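Local coordinates for rhodopsin (Todarodes pacificus, PDB 2Z73), which uses retinal to capture light in the squid eye and, once activated, signals through G proteins to phospholipase C, at residues Pro90-Ser95 with Leu183-Phe188; Pro15-His20 with Tyr177-Val182. All blocks are in the same frame, centred on the assembly; numbering follows the deposited sequence.

Contact 1: residues Pro90-Ser95 with Leu183-Phe188. With RET (retinal), chain D.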
loop_
_atom_site.group_PDB
_atom_site.type_symbol
_atom_site.label_atom_id
_atom_site.label_comp_id
_atom_site.label_asym_id
_atom_site.label_seq_id
_atom_site.Cartn_x
_atom_site.Cartn_y
_atom_site.Cartn_z
ATOM N N PRO A 90 -12.564 -15.741 3.277
ATOM C CA PRO A 90 -12.404 -17.098 3.805
ATOM C C PRO A 90 -11.364 -17.998 3.128
ATOM O O PRO A 90 -11.051 -19.071 3.639
ATOM C CB PRO A 90 -13.794 -17.675 3.618
ATOM C CG PRO A 90 -14.101 -17.198 2.234
ATOM C CD PRO A 90 -13.648 -15.722 2.275
ATOM N N LEU A 91 -10.840 -17.587 1.979
ATOM C CA LEU A 91 -9.885 -18.424 1.261
ATOM C C LEU A 91 -8.695 -18.941 2.085
ATOM O O LEU A 91 -8.378 -20.134 2.037
ATOM C CB LEU A 91 -9.401 -17.693 -0.001
ATOM C CG LEU A 91 -10.509 -17.409 -1.036
ATOM C CD1 LEU A 91 -9.978 -16.611 -2.213
ATOM C CD2 LEU A 91 -11.099 -18.716 -1.508
ATOM N N MET A 92 -8.030 -18.077 2.846
ATOM C CA MET A 92 -6.893 -18.559 3.623
ATOM C C MET A 92 -7.319 -19.053 4.993
ATOM O O MET A 92 -7.029 -20.187 5.373
ATOM C CB MET A 92 -5.819 -17.480 3.778
ATOM C CG MET A 92 -4.510 -18.038 4.345
ATOM S SD MET A 92 -3.155 -16.853 4.591
ATOM C CE MET A 92 -1.969 -17.905 5.328
ATOM N N THR A 93 -8.012 -18.201 5.733
ATOM C CA THR A 93 -8.467 -18.554 7.064
ATOM C C THR A 93 -9.128 -19.925 7.106
ATOM O O THR A 93 -8.791 -20.744 7.960
ATOM C CB THR A 93 -9.437 -17.493 7.597
ATOM O OG1 THR A 93 -8.787 -16.220 7.562
ATOM C CG2 THR A 93 -9.868 -17.810 9.037
ATOM N N ILE A 94 -10.063 -20.182 6.194
ATOM C CA ILE A 94 -10.746 -21.471 6.171
ATOM C C ILE A 94 -9.754 -22.577 5.825
ATOM O O ILE A 94 -9.807 -23.662 6.394
ATOM C CB ILE A 94 -11.923 -21.469 5.162
ATOM C CG1 ILE A 94 -13.053 -20.590 5.698
ATOM C CG2 ILE A 94 -12.448 -22.879 4.930
ATOM C CD1 ILE A 94 -13.602 -21.043 7.023
ATOM N N SER A 95 -8.841 -22.289 4.901
ATOM C CA SER A 95 -7.839 -23.259 4.499
ATOM C C SER A 95 -6.983 -23.666 5.681
ATOM O O SER A 95 -6.684 -24.848 5.865
ATOM C CB SER A 95 -6.950 -22.691 3.397
ATOM O OG SER A 95 -7.590 -22.815 2.147
ATOM N N LEU A 183 1.119 -24.322 2.629
ATOM C CA LEU A 183 0.136 -24.678 1.620
ATOM C C LEU A 183 -1.316 -24.295 1.908
ATOM O O LEU A 183 -2.220 -25.059 1.606
ATOM C CB LEU A 183 0.221 -26.182 1.389
ATOM C CG LEU A 183 1.661 -26.671 1.248
ATOM C CD1 LEU A 183 1.685 -28.179 1.037
ATOM C CD2 LEU A 183 2.326 -25.953 0.077
ATOM N N CYS A 184 -1.542 -23.121 2.491
ATOM C CA CYS A 184 -2.901 -22.682 2.795
ATOM C C CYS A 184 -3.188 -21.301 2.245
ATOM O O CYS A 184 -4.121 -20.626 2.662
ATOM C CB CYS A 184 -3.174 -22.729 4.295
ATOM S SG CYS A 184 -3.444 -24.410 4.864
ATOM N N ASN A 185 -2.346 -20.873 1.321
ATOM C CA ASN A 185 -2.550 -19.607 0.652
ATOM C C ASN A 185 -1.738 -19.737 -0.621
ATOM O O ASN A 185 -0.923 -20.652 -0.754
ATOM C CB ASN A 185 -2.118 -18.406 1.511
ATOM C CG ASN A 185 -0.624 -18.212 1.556
ATOM O OD1 ASN A 185 0.051 -18.746 2.435
ATOM N ND2 ASN A 185 -0.093 -17.439 0.604
ATOM N N CYS A 186 -1.978 -18.856 -1.576
ATOM C CA CYS A 186 -1.273 -18.951 -2.833
ATOM C C CYS A 186 -0.436 -17.722 -3.112
ATOM O O CYS A 186 -0.560 -16.712 -2.435
ATOM C CB CYS A 186 -2.296 -19.223 -3.953
ATOM S SG CYS A 186 -2.840 -20.974 -3.928
ATOM N N SER A 187 0.452 -17.835 -4.090
ATOM C CA SER A 187 1.335 -16.741 -4.480
ATOM C C SER A 187 1.952 -17.156 -5.807
ATOM O O SER A 187 1.547 -18.164 -6.382
ATOM C CB SER A 187 2.431 -16.548 -3.429
ATOM O OG SER A 187 3.216 -15.404 -3.721
ATOM N N PHE A 188 2.919 -16.389 -6.302
ATOM C CA PHE A 188 3.565 -16.755 -7.560
ATOM C C PHE A 188 4.632 -17.805 -7.294
ATOM O O PHE A 188 4.985 -18.069 -6.146
ATOM C CB PHE A 188 4.168 -15.525 -8.237
ATOM C CG PHE A 188 5.212 -14.816 -7.419
ATOM C CD1 PHE A 188 6.561 -14.899 -7.763
ATOM C CD2 PHE A 188 4.851 -14.047 -6.324
ATOM C CE1 PHE A 188 7.539 -14.223 -7.028
ATOM C CE2 PHE A 188 5.818 -13.367 -5.581
ATOM C CZ PHE A 188 7.167 -13.458 -5.937
HETATM C C1 RET D . 7.455 -8.614 -4.905
HETATM C C2 RET D . 8.359 -7.578 -4.176
HETATM C C3 RET D . 7.669 -6.733 -3.119
HETATM C C4 RET D . 6.380 -6.070 -3.635
HETATM C C5 RET D . 5.467 -7.045 -4.380
HETATM C C6 RET D . 5.928 -8.201 -4.958
HETATM C C7 RET D . 5.007 -9.172 -5.685
HETATM C C8 RET D . 4.063 -9.999 -5.057
HETATM C C9 RET D . 3.057 -10.928 -5.591
HETATM C C10 RET D . 2.326 -11.514 -4.634
HETATM C C11 RET D . 1.207 -12.428 -4.712
HETATM C C12 RET D . 0.507 -12.990 -3.680
HETATM C C13 RET D . 0.659 -13.014 -2.173
HETATM C C14 RET D . -0.295 -13.614 -1.400
HETATM C C15 RET D . -0.213 -13.696 0.064
HETATM C C16 RET D . 7.997 -8.844 -6.315
HETATM C C17 RET D . 7.670 -9.964 -4.145
HETATM C C18 RET D . 4.049 -6.537 -4.360
HETATM C C19 RET D . 2.894 -11.117 -7.085
HETATM C C20 RET D . 1.922 -12.343 -1.590
#

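Contact 2: residues Pro15-His20 with Tyr177-Val182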
loop_
_atom_site.group_PDB
_atom_site.type_symbol
_atom_site.label_atom_id
_atom_site.label_comp_id
_atom_site.label_asym_id
_atom_site.label_seq_id
_atom_site.Cartn_x
_atom_site.Cartn_y
_atom_site.Cartn_z
ATOM N N PRO A 15 -5.544 -32.487 -4.080
ATOM C CA PRO A 15 -6.128 -33.035 -5.301
ATOM C C PRO A 15 -6.367 -32.015 -6.404
ATOM O O PRO A 15 -6.559 -32.390 -7.558
ATOM C CB PRO A 15 -7.427 -33.658 -4.799
ATOM C CG PRO A 15 -7.814 -32.742 -3.679
ATOM C CD PRO A 15 -6.496 -32.574 -2.960
ATOM N N SER A 16 -6.339 -30.729 -6.056
ATOM C CA SER A 16 -6.592 -29.652 -7.021
ATOM C C SER A 16 -5.339 -28.973 -7.553
ATOM O O SER A 16 -5.301 -28.537 -8.704
ATOM C CB SER A 16 -7.458 -28.563 -6.385
ATOM O OG SER A 16 -8.636 -29.082 -5.797
ATOM N N ILE A 17 -4.320 -28.879 -6.704
ATOM C CA ILE A 17 -3.087 -28.187 -7.041
ATOM C C ILE A 17 -1.865 -29.071 -6.802
ATOM O O ILE A 17 -1.767 -29.734 -5.772
ATOM C CB ILE A 17 -2.997 -26.908 -6.171
ATOM C CG1 ILE A 17 -4.278 -26.082 -6.370
ATOM C CG2 ILE A 17 -1.723 -26.109 -6.498
ATOM C CD1 ILE A 17 -4.514 -25.012 -5.339
ATOM N N VAL A 18 -0.935 -29.086 -7.755
ATOM C CA VAL A 18 0.266 -29.900 -7.607
ATOM C C VAL A 18 1.292 -29.129 -6.806
ATOM O O VAL A 18 1.871 -28.181 -7.311
ATOM C CB VAL A 18 0.910 -30.261 -8.973
ATOM C CG1 VAL A 18 2.206 -31.038 -8.752
ATOM C CG2 VAL A 18 -0.059 -31.084 -9.815
ATOM N N VAL A 19 1.509 -29.544 -5.562
ATOM C CA VAL A 19 2.481 -28.912 -4.678
ATOM C C VAL A 19 3.916 -29.145 -5.141
ATOM O O VAL A 19 4.311 -30.275 -5.391
ATOM C CB VAL A 19 2.361 -29.475 -3.263
ATOM C CG1 VAL A 19 3.540 -29.013 -2.410
ATOM C CG2 VAL A 19 1.028 -29.057 -2.653
ATOM N N HIS A 20 4.698 -28.081 -5.252
ATOM C CA HIS A 20 6.083 -28.211 -5.677
ATOM C C HIS A 20 6.806 -29.125 -4.713
ATOM O O HIS A 20 6.619 -29.025 -3.500
ATOM C CB HIS A 20 6.786 -26.861 -5.686
ATOM C CG HIS A 20 8.142 -26.897 -6.310
ATOM N ND1 HIS A 20 9.213 -27.532 -5.721
ATOM C CD2 HIS A 20 8.596 -26.401 -7.486
ATOM C CE1 HIS A 20 10.268 -27.427 -6.509
ATOM N NE2 HIS A 20 9.921 -26.745 -7.586
ATOM N N TYR A 177 0.941 -19.242 -10.326
ATOM C CA TYR A 177 0.398 -18.957 -9.017
ATOM C C TYR A 177 0.048 -20.298 -8.400
ATOM O O TYR A 177 -0.813 -21.018 -8.893
ATOM C CB TYR A 177 -0.843 -18.079 -9.142
ATOM C CG TYR A 177 -0.521 -16.624 -9.366
ATOM C CD1 TYR A 177 0.196 -15.909 -8.409
ATOM C CD2 TYR A 177 -0.951 -15.952 -10.514
ATOM C CE1 TYR A 177 0.474 -14.556 -8.575
ATOM C CE2 TYR A 177 -0.673 -14.583 -10.693
ATOM C CZ TYR A 177 0.038 -13.895 -9.709
ATOM O OH TYR A 177 0.293 -12.550 -9.818
ATOM N N THR A 178 0.730 -20.643 -7.322
ATOM C CA THR A 178 0.479 -21.915 -6.684
ATOM C C THR A 178 0.625 -21.785 -5.177
ATOM O O THR A 178 0.792 -20.676 -4.664
ATOM C CB THR A 178 1.466 -22.977 -7.241
ATOM O OG1 THR A 178 1.321 -24.200 -6.515
ATOM C CG2 THR A 178 2.895 -22.482 -7.140
ATOM N N LEU A 179 0.545 -22.907 -4.469
ATOM C CA LEU A 179 0.673 -22.898 -3.016
ATOM C C LEU A 179 2.123 -22.655 -2.560
ATOM O O LEU A 179 3.072 -22.896 -3.303
ATOM C CB LEU A 179 0.176 -24.228 -2.460
ATOM C CG LEU A 179 -1.220 -24.657 -2.930
ATOM C CD1 LEU A 179 -1.319 -26.183 -2.884
ATOM C CD2 LEU A 179 -2.311 -24.000 -2.076
ATOM N N GLU A 180 2.280 -22.162 -1.338
ATOM C CA GLU A 180 3.598 -21.913 -0.774
ATOM C C GLU A 180 3.564 -22.275 0.709
ATOM O O GLU A 180 2.510 -22.622 1.243
ATOM C CB GLU A 180 4.008 -20.440 -0.951
ATOM C CG GLU A 180 3.337 -19.455 0.001
ATOM C CD GLU A 180 3.813 -18.037 -0.225
ATOM O OE1 GLU A 180 5.005 -17.870 -0.544
ATOM O OE2 GLU A 180 3.003 -17.086 -0.074
ATOM N N GLY A 181 4.724 -22.209 1.357
ATOM C CA GLY A 181 4.813 -22.511 2.773
ATOM C C GLY A 181 3.988 -23.678 3.276
ATOM O O GLY A 181 4.176 -24.811 2.838
ATOM N N VAL A 182 3.079 -23.413 4.207
ATOM C CA VAL A 182 2.251 -24.472 4.770
ATOM C C VAL A 182 1.124 -24.894 3.833
ATOM O O VAL A 182 0.268 -25.702 4.199
ATOM C CB VAL A 182 1.663 -24.058 6.116
ATOM C CG1 VAL A 182 2.778 -23.872 7.130
ATOM C CG2 VAL A 182 0.871 -22.778 5.958
#

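Contact 1: residues Pro90-Ser95 with Leu183-Phe188
The carbonyl oxygen of Cys184 lies against carbon groups from the helical turn Met92-Ser95. Met92 CG reaches to 3.1 Å of Cys184 O, Met92 CA gives it a CA-H...O contact (3.6 Å, 141° at the hydrogen), and Ser95 CB, three residues on, comes to 3.6 Å. The Ser95 hydroxyl OG bonds Leu91 O at 2.8 Å, with Lys100 O a weak second partner. Met92 turns CG away from the backbone N (chi1 -169°) and then runs fully extended, which lays the thioether alongside Asn185, with SD 3.6 Å from Asn185 CB and CE near OD1. The amide of Asn185 faces the retinal pocket. Its OD1 bonds Gln298, while Asn185 ND2 bonds Glu180 and, from above the carbonyl plane, Cys186 O at 3.2 Å. Asn185 ND2 also stands 3.8 Å from retinal C15, near Lys305, the residue that carries the chromophore as a Schiff base. A leucine in place of Asn185 would probably leave Gln298 and Glu180 each without an amide partner beside the chromophore. No clear hydrogen bond crosses the contact: C-H groups and a thioether make it, whereas the amide's polarity is directed at the pocket, where it could influence the electrostatics around the Schiff base.

Contact 2: residues Pro15-His20 with Tyr177-Val182
Leu179 and Ile17 form the dense part of this contact. Leu179 CD1 sits 3.6 Å from Ile17 CG2 and also touches Ile17 CB, while Ile17 CD1 more loosely meets Leu179 CG and CD2, both at 4.1 Å. The two side chains meet at a slant. Val19 enters from another direction, nearly perpendicular to Leu179, and brings CG2 to 3.7 Å from the same Leu179 CD1, so that one methyl of Leu179 is touched by two beta-branched residues. With CG opposite its own carbonyl carbon (chi1 -52°), Leu179 directs CD1 at the N-terminal segment, while CD2 is turned off from it. Thr178 OG1 adds a close approach to Ile17 CG2, at 3.6 Å. Behind the pair, Ile17 leans on Cys108 and Leu179 on Cys186, the two halves of the disulfide that ties the second extracellular loop to helix 104-138. Residues 177-179 form the first strand of the beta-hairpin that lies over the retinal pocket in rhodopsins, and Pro15-His20, in the extracellular N-terminal region, packs against that strand without any hydrogen bond to it. Toward solvent the fit is looser. Val18 O stays 4.1 Å from Thr178 OG1, and Val18 points its side chain away from the strand and is exposed. Beyond it, His20 is the N-cap residue of helix 21-24, its ND1 bonded to the backbone N of His22.

The centres of the two contacts lie 10 Å apart on the extracellular side, and along the chain their segments alternate: 15-20, 90-95, 177-182, 183-188. The last two run on directly from one another in the second extracellular loop, and their strands 177-179 and 186-188 form one antiparallel two-stranded sheet, with a probable backbone hydrogen bond from Thr178 N to Ser187 O of 2.8 Å. Contact 2 packs the N-terminal region onto the first strand; contact 1 joins the residues leading into the second strand to the end of transmembrane helix 2. The hairpin beside retinal is therefore held between chain regions distant in sequence, consistent with its place as a lid over the chromophore.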